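Local coordinates for protein projannalysin (Methanocaldococcus jannaschii, PDB 4JIX) that is the zymogen of a soluble zinc metallopeptidase, a minigluzincin that probably hydrolyses peptide bonds and resembles the catalytic domains of integral membrane metallopeptidases, at residues Phe43-Lys48 / Ile74-Lys79; Leu50-Tyr55 / Tyr67-Glu72. The protein carries 1 engineered substitution. All blocks are in the same frame, centred on the assembly; numbering follows the deposited sequence.

Contact 1. Residues Phe43-Lys48 / Ile74-Lys79; sequences FSFKTK and IHFKIK. With ZN (zinc ion), chain C; SO4 (sulfate ion), chain E.
The C-terminal end of the zinc-binding helix 62-78, which carries the second histidine of an HExxH motif, packs here against the end of strand 41-44 and the turn after it through Phe43, Phe45 and Phe76. The Phe43 and Phe76 rings meet obliquely, centroids 4.8 Å apart and planes at 36°, with CZ of Phe43 set 3.5 Å from CG of Phe76. A CH-pi contact adds to this: CB of Phe76 lies over the Phe43 face, 4.1 Å from the ring centroid. With CG of Phe76 anti to the backbone N (chi1 -178°), the ring extends so that one face takes Phe43 CZ and its far rim, at CE2, meets Lys48 CG at 3.8 Å. The Phe45 ring presents its edge to the helix backbone: the carbonyl O of His75 lies near the plane of that ring, 3.3 Å from Phe45 CZ, while Phe45 CE2 approaches Phe76 CD2. With an alanine here instead of Phe76, the Phe43 face would probably lose the ring packed against it and the Lys48 methylenes their apolar neighbour, opening a gap next to the helix. Lys79, just past the helix and with positive phi, folds back so that NZ donates to the carbonyl O of Phe76 (2.8 Å); the same NZ forms a salt bridge with Glu27. The His75 imidazole turns away from 43-48, NE2 binding the zinc ion at 2.1 Å and ND1 bonding to the carbonyl of Ser80. Adhesion is thus largely apolar and aromatic, and it packs the helix end from His75 onward against the strand end and following turn, while the imidazole binds the metal.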
loop_
_atom_site.group_PDB
_atom_site.type_symbol
_atom_site.label_atom_id
_atom_site.label_comp_id
_atom_site.label_asym_id
_atom_site.label_seq_id
_atom_site.Cartn_x
_atom_site.Cartn_y
_atom_site.Cartn_z
ATOM N N PHE A 43 9.543 -12.093 -2.160
ATOM C CA PHE A 43 9.857 -13.506 -2.074
ATOM C C PHE A 43 10.964 -13.790 -3.050
ATOM O O PHE A 43 10.843 -13.455 -4.232
ATOM C CB PHE A 43 8.630 -14.394 -2.350
ATOM C CG PHE A 43 8.950 -15.848 -2.120
ATOM C CD1 PHE A 43 8.917 -16.389 -0.838
ATOM C CD2 PHE A 43 9.376 -16.660 -3.169
ATOM C CE1 PHE A 43 9.275 -17.720 -0.614
ATOM C CE2 PHE A 43 9.744 -17.989 -2.940
ATOM C CZ PHE A 43 9.694 -18.508 -1.665
ATOM N N SER A 44 12.032 -14.436 -2.570
ATOM C CA SER A 44 13.131 -14.798 -3.437
ATOM C C SER A 44 13.081 -16.289 -3.733
ATOM O O SER A 44 13.195 -17.081 -2.809
ATOM C CB SER A 44 14.468 -14.409 -2.806
ATOM O OG SER A 44 15.539 -15.084 -3.453
ATOM N N PHE A 45 12.915 -16.680 -5.007
ATOM C CA PHE A 45 12.931 -18.099 -5.406
ATOM C C PHE A 45 14.333 -18.696 -5.261
ATOM O O PHE A 45 14.463 -19.893 -5.010
ATOM C CB PHE A 45 12.464 -18.276 -6.862
ATOM C CG PHE A 45 10.967 -18.248 -7.033
ATOM C CD1 PHE A 45 10.296 -17.047 -7.244
ATOM C CD2 PHE A 45 10.221 -19.425 -6.977
ATOM C CE1 PHE A 45 8.899 -17.021 -7.383
ATOM C CE2 PHE A 45 8.830 -19.400 -7.136
ATOM C CZ PHE A 45 8.179 -18.204 -7.351
ATOM N N LYS A 46 15.369 -17.860 -5.419
ATOM C CA LYS A 46 16.777 -18.270 -5.338
ATOM C C LYS A 46 17.111 -18.789 -3.921
ATOM O O LYS A 46 17.692 -19.871 -3.797
ATOM C CB LYS A 46 17.689 -17.090 -5.732
ATOM C CG LYS A 46 19.180 -17.427 -5.802
ATOM C CD LYS A 46 19.993 -16.183 -6.119
ATOM C CE LYS A 46 21.473 -16.475 -6.143
ATOM N NZ LYS A 46 22.265 -15.275 -6.523
ATOM N N THR A 47 16.698 -18.053 -2.864
ATOM C CA THR A 47 16.990 -18.481 -1.487
ATOM C C THR A 47 15.755 -18.998 -0.743
ATOM O O THR A 47 15.899 -19.426 0.406
ATOM C CB THR A 47 17.640 -17.347 -0.681
ATOM O OG1 THR A 47 16.759 -16.224 -0.658
ATOM C CG2 THR A 47 19.021 -16.959 -1.208
ATOM N N LYS A 48 14.558 -18.987 -1.386
ATOM C CA LYS A 48 13.277 -19.408 -0.777
ATOM C C LYS A 48 13.058 -18.584 0.501
ATOM O O LYS A 48 12.800 -19.125 1.573
ATOM C CB LYS A 48 13.238 -20.933 -0.520
ATOM C CG LYS A 48 12.775 -21.715 -1.741
ATOM C CD LYS A 48 13.516 -23.033 -1.923
ATOM C CE LYS A 48 13.074 -23.782 -3.167
ATOM N NZ LYS A 48 13.370 -23.041 -4.431
ATOM N N ILE A 74 1.491 -17.529 -2.857
ATOM C CA ILE A 74 0.802 -18.035 -4.055
ATOM C C ILE A 74 1.849 -18.113 -5.189
ATOM O O ILE A 74 1.942 -19.153 -5.839
ATOM C CB ILE A 74 -0.459 -17.210 -4.452
ATOM C CG1 ILE A 74 -1.604 -17.465 -3.438
ATOM C CG2 ILE A 74 -0.930 -17.564 -5.899
ATOM C CD1 ILE A 74 -2.741 -16.454 -3.546
ATOM N N HIS A 75 2.690 -17.057 -5.353
ATOM C CA HIS A 75 3.774 -17.048 -6.343
ATOM C C HIS A 75 4.673 -18.280 -6.152
ATOM O O HIS A 75 5.004 -18.955 -7.121
ATOM C CB HIS A 75 4.642 -15.776 -6.222
ATOM C CG HIS A 75 4.028 -14.541 -6.791
ATOM N ND1 HIS A 75 3.698 -14.449 -8.130
ATOM C CD2 HIS A 75 3.745 -13.365 -6.188
ATOM C CE1 HIS A 75 3.224 -13.227 -8.300
ATOM N NE2 HIS A 75 3.232 -12.540 -7.161
ATOM N N PHE A 76 5.063 -18.557 -4.899
ATOM C CA PHE A 76 5.921 -19.688 -4.591
ATOM C C PHE A 76 5.219 -21.000 -4.950
ATOM O O PHE A 76 5.844 -21.866 -5.568
ATOM C CB PHE A 76 6.357 -19.673 -3.113
ATOM C CG PHE A 76 7.303 -20.793 -2.719
ATOM C CD1 PHE A 76 7.138 -21.475 -1.516
ATOM C CD2 PHE A 76 8.389 -21.132 -3.532
ATOM C CE1 PHE A 76 8.030 -22.485 -1.138
ATOM C CE2 PHE A 76 9.282 -22.139 -3.149
ATOM C CZ PHE A 76 9.089 -22.817 -1.961
ATOM N N LYS A 77 3.912 -21.122 -4.620
ATOM C CA LYS A 77 3.160 -22.342 -4.920
ATOM C C LYS A 77 3.059 -22.631 -6.436
ATOM O O LYS A 77 3.263 -23.772 -6.846
ATOM C CB LYS A 77 1.748 -22.290 -4.317
ATOM C CG LYS A 77 1.124 -23.684 -4.249
ATOM C CD LYS A 77 -0.361 -23.620 -4.249
ATOM C CE LYS A 77 -0.964 -24.997 -4.318
ATOM N NZ LYS A 77 -2.281 -25.020 -3.632
ATOM N N ILE A 78 2.732 -21.616 -7.248
ATOM C CA ILE A 78 2.525 -21.796 -8.690
ATOM C C ILE A 78 3.850 -21.721 -9.496
ATOM O O ILE A 78 3.836 -21.947 -10.711
ATOM C CB ILE A 78 1.466 -20.787 -9.225
ATOM C CG1 ILE A 78 1.969 -19.316 -9.156
ATOM C CG2 ILE A 78 0.123 -20.988 -8.491
ATOM C CD1 ILE A 78 1.176 -18.311 -9.913
ATOM N N LYS A 79 4.975 -21.408 -8.826
ATOM C CA LYS A 79 6.300 -21.273 -9.441
ATOM C C LYS A 79 6.253 -20.234 -10.585
ATOM O O LYS A 79 6.687 -20.498 -11.712
ATOM C CB LYS A 79 6.853 -22.642 -9.928
ATOM C CG LYS A 79 6.942 -23.729 -8.821
ATOM C CD LYS A 79 7.980 -23.379 -7.726
ATOM C CE LYS A 79 8.113 -24.421 -6.627
ATOM N NZ LYS A 79 6.938 -24.450 -5.730
HETATM ZN ZN ZN C . 3.124 -10.413 -7.105
HETATM S S SO4 E . 18.329 -13.190 -2.281
HETATM O O1 SO4 E . 17.669 -13.845 -1.149
HETATM O O2 SO4 E . 18.031 -13.913 -3.516
HETATM O O3 SO4 E . 17.838 -11.821 -2.397
HETATM O O4 SO4 E . 19.775 -13.161 -2.059
HETATM O O HOH W 1 3.088 -8.232 -7.065
#

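Contact 2. Residues Leu50-Tyr55 / Tyr67-Glu72; sequences LRLNKY and YIILHE. With ZN (zinc ion), chain C; SO4 (sulfate ion), chain E.
Strand 49-53, the middle strand of the three-stranded sheet, lies against the zinc-binding helix 62-78 in the buried heart of the catalytic fold, through Leu50 and Leu52 on the strand and Ile68, Ile69 and Glu72 on the helix. The axes of 50-53 and 67-72 run roughly antiparallel, at 153°, with a closest approach of 9.9 Å, a spacing bridged by aliphatic side chains. Leu50 uses both methyls: CD1 rests 3.6 Å from CB of Glu72, and CD2 lies 3.9 Å from CG2 of Ile69. Its CG is anti to the backbone N (chi1 171°), which carries the two methyls over to the helix. Two residues on, CD2 of Leu52 meets CG1 of Ile69 at 4.0 Å, the side chains crossing at about a right angle, so Ile69 touches one leucine with each branch. Helix 12-22 joins this layer through Ile12, Ile15 and Ile19, which touch Ile69. Arg51 points away from the helix, and its NH1 and NH2 both donate to O1 of a sulfate, probably from the crystallisation liquor, at 3.0 and 2.9 Å. His71 binds the zinc ion through NE2, and Glu72 is the HExxH glutamate. Strand and helix thus meet through apolar atoms, Leu50 touching only CB and CG of Glu72, not its carboxylate.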
loop_
_atom_site.group_PDB
_atom_site.type_symbol
_atom_site.label_atom_id
_atom_site.label_comp_id
_atom_site.label_asym_id
_atom_site.label_seq_id
_atom_site.Cartn_x
_atom_site.Cartn_y
_atom_site.Cartn_z
ATOM N N LEU A 50 11.052 -15.444 2.343
ATOM C CA LEU A 50 9.940 -14.512 2.421
ATOM C C LEU A 50 10.474 -13.318 3.205
ATOM O O LEU A 50 10.936 -13.505 4.338
ATOM C CB LEU A 50 8.720 -15.179 3.113
ATOM C CG LEU A 50 7.525 -14.271 3.477
ATOM C CD1 LEU A 50 6.793 -13.796 2.236
ATOM C CD2 LEU A 50 6.538 -15.002 4.370
ATOM N N ARG A 51 10.510 -12.123 2.587
ATOM C CA ARG A 51 10.998 -10.919 3.270
ATOM C C ARG A 51 9.824 -10.027 3.626
ATOM O O ARG A 51 8.968 -9.776 2.779
ATOM C CB ARG A 51 12.037 -10.149 2.433
ATOM C CG ARG A 51 13.347 -10.905 2.313
ATOM C CD ARG A 51 14.502 -10.070 1.788
ATOM N NE ARG A 51 15.773 -10.788 1.942
ATOM C CZ ARG A 51 16.258 -11.666 1.065
ATOM N NH1 ARG A 51 15.599 -11.929 -0.058
ATOM N NH2 ARG A 51 17.410 -12.281 1.302
ATOM N N LEU A 52 9.752 -9.602 4.892
ATOM C CA LEU A 52 8.652 -8.759 5.370
ATOM C C LEU A 52 9.201 -7.513 6.028
ATOM O O LEU A 52 10.145 -7.602 6.818
ATOM C CB LEU A 52 7.744 -9.528 6.356
ATOM C CG LEU A 52 7.076 -10.818 5.837
ATOM C CD1 LEU A 52 6.464 -11.605 6.982
ATOM C CD2 LEU A 52 6.011 -10.523 4.779
ATOM N N ASN A 53 8.620 -6.354 5.697
ATOM C CA ASN A 53 9.040 -5.079 6.257
ATOM C C ASN A 53 8.722 -5.054 7.756
ATOM O O ASN A 53 7.576 -5.277 8.159
ATOM C CB ASN A 53 8.371 -3.934 5.514
ATOM C CG ASN A 53 8.670 -2.570 6.064
ATOM O OD1 ASN A 53 8.262 -2.209 7.176
ATOM N ND2 ASN A 53 9.324 -1.765 5.260
ATOM N N LYS A 54 9.748 -4.775 8.568
ATOM C CA LYS A 54 9.689 -4.754 10.032
ATOM C C LYS A 54 8.585 -3.836 10.596
ATOM O O LYS A 54 7.843 -4.282 11.470
ATOM C CB LYS A 54 11.056 -4.374 10.625
ATOM C CG LYS A 54 11.148 -4.612 12.134
ATOM C CD LYS A 54 12.580 -4.555 12.631
ATOM C CE LYS A 54 12.678 -4.787 14.119
ATOM N NZ LYS A 54 12.301 -3.576 14.892
ATOM N N TYR A 55 8.475 -2.585 10.125
ATOM C CA TYR A 55 7.441 -1.673 10.631
ATOM C C TYR A 55 6.019 -2.209 10.331
ATOM O O TYR A 55 5.136 -2.112 11.184
ATOM C CB TYR A 55 7.612 -0.247 10.072
ATOM C CG TYR A 55 6.506 0.696 10.508
ATOM C CD1 TYR A 55 5.398 0.925 9.697
ATOM C CD2 TYR A 55 6.550 1.330 11.747
ATOM C CE1 TYR A 55 4.359 1.759 10.110
ATOM C CE2 TYR A 55 5.515 2.167 12.168
ATOM C CZ TYR A 55 4.431 2.393 11.337
ATOM O OH TYR A 55 3.424 3.240 11.738
ATOM N N TYR A 67 -3.046 -11.262 3.976
ATOM C CA TYR A 67 -3.217 -10.993 2.546
ATOM C C TYR A 67 -1.866 -10.819 1.833
ATOM O O TYR A 67 -1.693 -11.328 0.719
ATOM C CB TYR A 67 -4.077 -9.726 2.325
ATOM C CG TYR A 67 -4.423 -9.503 0.863
ATOM C CD1 TYR A 67 -5.545 -10.103 0.290
ATOM C CD2 TYR A 67 -3.601 -8.732 0.039
ATOM C CE1 TYR A 67 -5.845 -9.936 -1.063
ATOM C CE2 TYR A 67 -3.893 -8.554 -1.316
ATOM C CZ TYR A 67 -5.023 -9.152 -1.857
ATOM O OH TYR A 67 -5.317 -8.998 -3.191
ATOM N N ILE A 68 -0.943 -10.065 2.462
ATOM C CA ILE A 68 0.394 -9.752 1.944
ATOM C C ILE A 68 1.210 -11.055 1.816
ATOM O O ILE A 68 1.807 -11.298 0.769
ATOM C CB ILE A 68 1.086 -8.710 2.880
ATOM C CG1 ILE A 68 0.476 -7.290 2.711
ATOM C CG2 ILE A 68 2.606 -8.674 2.689
ATOM C CD1 ILE A 68 0.806 -6.320 3.951
ATOM N N ILE A 69 1.238 -11.867 2.888
ATOM C CA ILE A 69 1.973 -13.137 2.923
ATOM C C ILE A 69 1.351 -14.106 1.914
ATOM O O ILE A 69 2.095 -14.789 1.209
ATOM C CB ILE A 69 2.025 -13.729 4.360
ATOM C CG1 ILE A 69 2.835 -12.812 5.310
ATOM C CG2 ILE A 69 2.614 -15.159 4.357
ATOM C CD1 ILE A 69 2.529 -13.027 6.831
ATOM N N LEU A 70 -0.005 -14.178 1.858
ATOM C CA LEU A 70 -0.737 -15.016 0.902
ATOM C C LEU A 70 -0.311 -14.680 -0.527
ATOM O O LEU A 70 -0.078 -15.594 -1.312
ATOM C CB LEU A 70 -2.259 -14.832 1.048
ATOM C CG LEU A 70 -3.171 -15.654 0.112
ATOM C CD1 LEU A 70 -3.094 -17.181 0.394
ATOM C CD2 LEU A 70 -4.624 -15.173 0.197
ATOM N N HIS A 71 -0.195 -13.386 -0.856
ATOM C CA HIS A 71 0.243 -12.967 -2.194
ATOM C C HIS A 71 1.610 -13.594 -2.541
ATOM O O HIS A 71 1.751 -14.208 -3.594
ATOM C CB HIS A 71 0.330 -11.422 -2.309
ATOM C CG HIS A 71 0.699 -10.958 -3.694
ATOM N ND1 HIS A 71 -0.264 -10.549 -4.598
ATOM C CD2 HIS A 71 1.912 -10.901 -4.291
ATOM C CE1 HIS A 71 0.394 -10.216 -5.704
ATOM N NE2 HIS A 71 1.708 -10.449 -5.578
ATOM N N GLU A 72 2.606 -13.427 -1.664
ATOM C CA GLU A 72 3.956 -13.953 -1.934
ATOM C C GLU A 72 3.997 -15.471 -2.051
ATOM O O GLU A 72 4.770 -16.012 -2.847
ATOM C CB GLU A 72 4.933 -13.554 -0.816
ATOM C CG GLU A 72 4.911 -12.083 -0.447
ATOM C CD GLU A 72 5.240 -11.142 -1.580
ATOM O OE1 GLU A 72 5.844 -11.585 -2.582
ATOM O OE2 GLU A 72 4.841 -9.963 -1.484
HETATM ZN ZN ZN C . 3.124 -10.413 -7.105
HETATM S S SO4 E . 18.329 -13.190 -2.281
HETATM O O1 SO4 E . 17.669 -13.845 -1.149
HETATM O O2 SO4 E . 18.031 -13.913 -3.516
HETATM O O3 SO4 E . 17.838 -11.821 -2.397
HETATM O O4 SO4 E . 19.775 -13.161 -2.059
HETATM O O HOH W 1 3.088 -8.232 -7.065
#

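In the fold
Both contacts fasten helix 62-78 to the same mixed sheet, their centres about 12 Å apart. Contact 1 uses the helix's last turn and the end of strand 41-44; contact 2 uses an earlier part and the neighbouring strand 49-53. Along the chain the order is 43-48, 50-55, 67-72, 74-79, so contact 2 falls within the span that contact 1 brackets. They touch directly where Phe43 CD1 packs 3.9 Å from Leu50 CA. Each contributes one histidine to the zinc ion, His75 and His71, with His83 supplying the third, so the helix that packs on the sheet at both contacts also carries two of the three zinc-binding histidines.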